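Local coordinates for glycosyl hydrolase family 61, 2 protein (Heterobasidion irregulare TC 32-1, PDB 5NNS) that oxidatively cleaves crystalline and amorphous polysaccharides such as cellulose, giving C1-oxidised products through a single active-site copper that must first be reduced, at residues H80-V85 with G122-G127. Sequence-based numbering, arbitrary orientation.
With CU (copper (II) ion), chain E.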
ATOM      1  N   HIS A  80      14.843  -3.597   4.277  1.00 12.01           N
ATOM      2  CA  HIS A  80      15.093  -2.165   4.140  1.00 12.02           C
ATOM      3  C   HIS A  80      14.465  -1.367   5.273  1.00 12.01           C
ATOM      4  O   HIS A  80      13.423  -1.738   5.805  1.00 12.15           O
ATOM      5  CB  HIS A  80      14.623  -1.697   2.775  1.00 11.98           C
ATOM      6  CG  HIS A  80      15.247  -2.462   1.657  1.00 11.92           C
ATOM      7  ND1 HIS A  80      16.611  -2.631   1.549  1.00 12.09           N
ATOM      8  CD2 HIS A  80      14.700  -3.144   0.626  1.00 11.90           C
ATOM      9  CE1 HIS A  80      16.876  -3.365   0.482  1.00 12.05           C
ATOM     10  NE2 HIS A  80      15.734  -3.695  -0.091  1.00 11.90           N
ATOM     11  N   THR A  81      15.138  -0.291   5.663  1.00 11.82           N
ATOM     12  CA  THR A  81      14.754   0.482   6.839  1.00 11.70           C
ATOM     13  C   THR A  81      14.503   1.975   6.588  1.00 11.41           C
ATOM     14  O   THR A  81      14.039   2.662   7.493  1.00 11.35           O
ATOM     15  CB  THR A  81      15.830   0.324   7.921  1.00 11.80           C
ATOM     16  OG1 THR A  81      17.119   0.599   7.356  1.00 11.97           O
ATOM     17  CG2 THR A  81      15.813  -1.089   8.456  1.00 11.96           C
ATOM     18  N   ILE A  82      14.764   2.464   5.376  1.00 11.22           N
ATOM     19  CA  ILE A  82      14.692   3.899   5.078  1.00 11.27           C
ATOM     20  C   ILE A  82      13.614   4.188   4.026  1.00 11.08           C
ATOM     21  O   ILE A  82      13.746   3.811   2.862  1.00 11.19           O
ATOM     22  CB  ILE A  82      16.056   4.436   4.597  1.00 11.41           C
ATOM     23  CG1 ILE A  82      17.133   4.208   5.668  1.00 11.66           C
ATOM     24  CG2 ILE A  82      15.966   5.917   4.246  1.00 11.35           C
ATOM     25  CD1 ILE A  82      18.553   4.218   5.127  1.00 11.83           C
ATOM     26  N   GLY A  83      12.548   4.849   4.467  1.00 10.70           N
ATOM     27  CA  GLY A  83      11.478   5.343   3.602  1.00 10.62           C
ATOM     28  C   GLY A  83      10.113   5.246   4.275  1.00 10.35           C
ATOM     29  O   GLY A  83       9.998   4.664   5.357  1.00 10.15           O
ATOM     30  N   PRO A  84       9.073   5.830   3.651  1.00 10.34           N
ATOM     31  CA  PRO A  84       7.750   5.825   4.261  1.00 10.36           C
ATOM     32  C   PRO A  84       6.984   4.526   4.048  1.00 10.52           C
ATOM     33  O   PRO A  84       7.294   3.768   3.130  1.00 10.44           O
ATOM     34  CB  PRO A  84       7.033   6.967   3.534  1.00 10.32           C
ATOM     35  CG  PRO A  84       7.654   6.980   2.184  1.00 10.17           C
ATOM     36  CD  PRO A  84       9.103   6.685   2.446  1.00 10.26           C
ATOM     37  N   VAL A  85       5.998   4.293   4.917  1.00 10.69           N
ATOM     38  CA  VAL A  85       4.956   3.281   4.716  1.00 10.76           C
ATOM     39  C   VAL A  85       3.672   4.031   4.410  1.00 10.89           C
ATOM     40  O   VAL A  85       3.389   5.035   5.058  1.00 10.73           O
ATOM     41  CB  VAL A  85       4.716   2.433   5.986  1.00 10.74           C
ATOM     42  CG1 VAL A  85       3.620   1.395   5.745  1.00 10.64           C
ATOM     43  CG2 VAL A  85       6.015   1.779   6.458  1.00 10.72           C
ATOM     44  N   GLY A 122      17.829   8.824  11.011  1.00 16.90           N
ATOM     45  CA  GLY A 122      16.568   8.999  11.738  1.00 16.42           C
ATOM     46  C   GLY A 122      15.727   7.737  11.842  1.00 15.66           C
ATOM     47  O   GLY A 122      16.157   6.647  11.467  1.00 15.82           O
ATOM     48  N   THR A 123      14.519   7.901  12.368  1.00 14.96           N
ATOM     49  CA  THR A 123      13.558   6.818  12.490  1.00 14.52           C
ATOM     50  C   THR A 123      12.498   6.977  11.407  1.00 13.64           C
ATOM     51  O   THR A 123      11.839   8.018  11.326  1.00 13.36           O
ATOM     52  CB  THR A 123      12.883   6.838  13.873  1.00 14.71           C
ATOM     53  OG1 THR A 123      13.881   6.663  14.879  1.00 14.94           O
ATOM     54  CG2 THR A 123      11.837   5.726  13.998  1.00 14.75           C
ATOM     55  N   TRP A 124      12.345   5.935  10.596  1.00 12.96           N
ATOM     56  CA  TRP A 124      11.352   5.885   9.526  1.00 12.62           C
ATOM     57  C   TRP A 124      10.251   4.874   9.837  1.00 12.36           C
ATOM     58  O   TRP A 124      10.465   3.914  10.581  1.00 12.08           O
ATOM     59  CB  TRP A 124      12.021   5.484   8.210  1.00 12.56           C
ATOM     60  CG  TRP A 124      12.982   6.487   7.633  1.00 12.38           C
ATOM     61  CD1 TRP A 124      14.322   6.575   7.873  1.00 12.43           C
ATOM     62  CD2 TRP A 124      12.676   7.513   6.691  1.00 12.33           C
ATOM     63  NE1 TRP A 124      14.872   7.608   7.142  1.00 12.34           N
ATOM     64  CE2 TRP A 124      13.881   8.202   6.411  1.00 12.38           C
ATOM     65  CE3 TRP A 124      11.501   7.929   6.061  1.00 12.28           C
ATOM     66  CZ2 TRP A 124      13.941   9.271   5.525  1.00 12.38           C
ATOM     67  CZ3 TRP A 124      11.557   9.005   5.185  1.00 12.34           C
ATOM     68  CH2 TRP A 124      12.772   9.662   4.926  1.00 12.45           C
ATOM     69  N   GLY A 125       9.076   5.091   9.247  1.00 12.41           N
ATOM     70  CA  GLY A 125       7.978   4.121   9.297  1.00 12.36           C
ATOM     71  C   GLY A 125       8.391   2.712   8.893  1.00 12.32           C
ATOM     72  O   GLY A 125       7.958   1.731   9.497  1.00 12.24           O
ATOM     73  N   MET A 126       9.246   2.615   7.879  1.00 12.53           N
ATOM     74  CA  MET A 126       9.725   1.319   7.393  1.00 12.77           C
ATOM     75  C   MET A 126      10.564   0.592   8.438  1.00 12.49           C
ATOM     76  O   MET A 126      10.476  -0.633   8.552  1.00 12.56           O
ATOM     77  CB  MET A 126      10.531   1.490   6.106  1.00 13.24           C
ATOM     78  CG  MET A 126      10.692   0.213   5.302  1.00 13.49           C
ATOM     79  SD  MET A 126      11.580   0.509   3.759  1.00 13.90           S
ATOM     80  CE  MET A 126      10.416   1.560   2.902  1.00 13.93           C
ATOM     81  N   GLY A 127      11.377   1.347   9.181  1.00 12.18           N
ATOM     82  CA  GLY A 127      12.081   0.829  10.354  1.00 12.04           C
ATOM     83  C   GLY A 127      11.148   0.384  11.468  1.00 12.09           C
ATOM     84  O   GLY A 127      11.422  -0.602  12.148  1.00 12.03           O
TER
HETATM   85 CU    CU E 303      15.084  -4.890  -1.722  1.00 20.84          CU
HETATM   86  O   HOH W   1      13.969   3.579  10.223  1.00 17.30           O
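Trp-124 lays one face of its indole against the Ile-82 CG2 methyl and the Gly-83 backbone. Ile-82 CG2 sits 3.9 Å from the centroid of the Trp-124 five-membered ring, a CH-pi contact 28° off the normal, and Gly-83 N rests above the same face, displaced toward the rim, 3.5 Å from Trp-124 CD2. Trp-124 NE1 hydrogen-bonds to Leu-119 O, which satisfies the indole N-H. Met-126 extends beside His-80 and Gly-83: its CG lies 3.4 Å from His-80 O, its SD meets His-80 CB at 3.9 Å, and the bend at chi3 (-66°) turns its CE toward Pro-84 O, 3.8 Å away. Val-85, opening strand 85-91, presses CG2 against the turn from edge strand 123-124 into helix 125-131, 3.5 Å from Gly-125 C. Polar links are few: a weak bond from Met-126 N to Gly-83 O (3.3 Å, 148°), and a water that donates to Thr-81 O and accepts from Trp-124 N, the helix N-cap residue. His-80 NE2 binds copper at 2.1 Å; His-1 completes the AA9 histidine brace, and Tyr-167 also lines the site. With side chains packed against backbone, van der Waals contact probably does more than hydrogen bonding to position the chain leading from His-80.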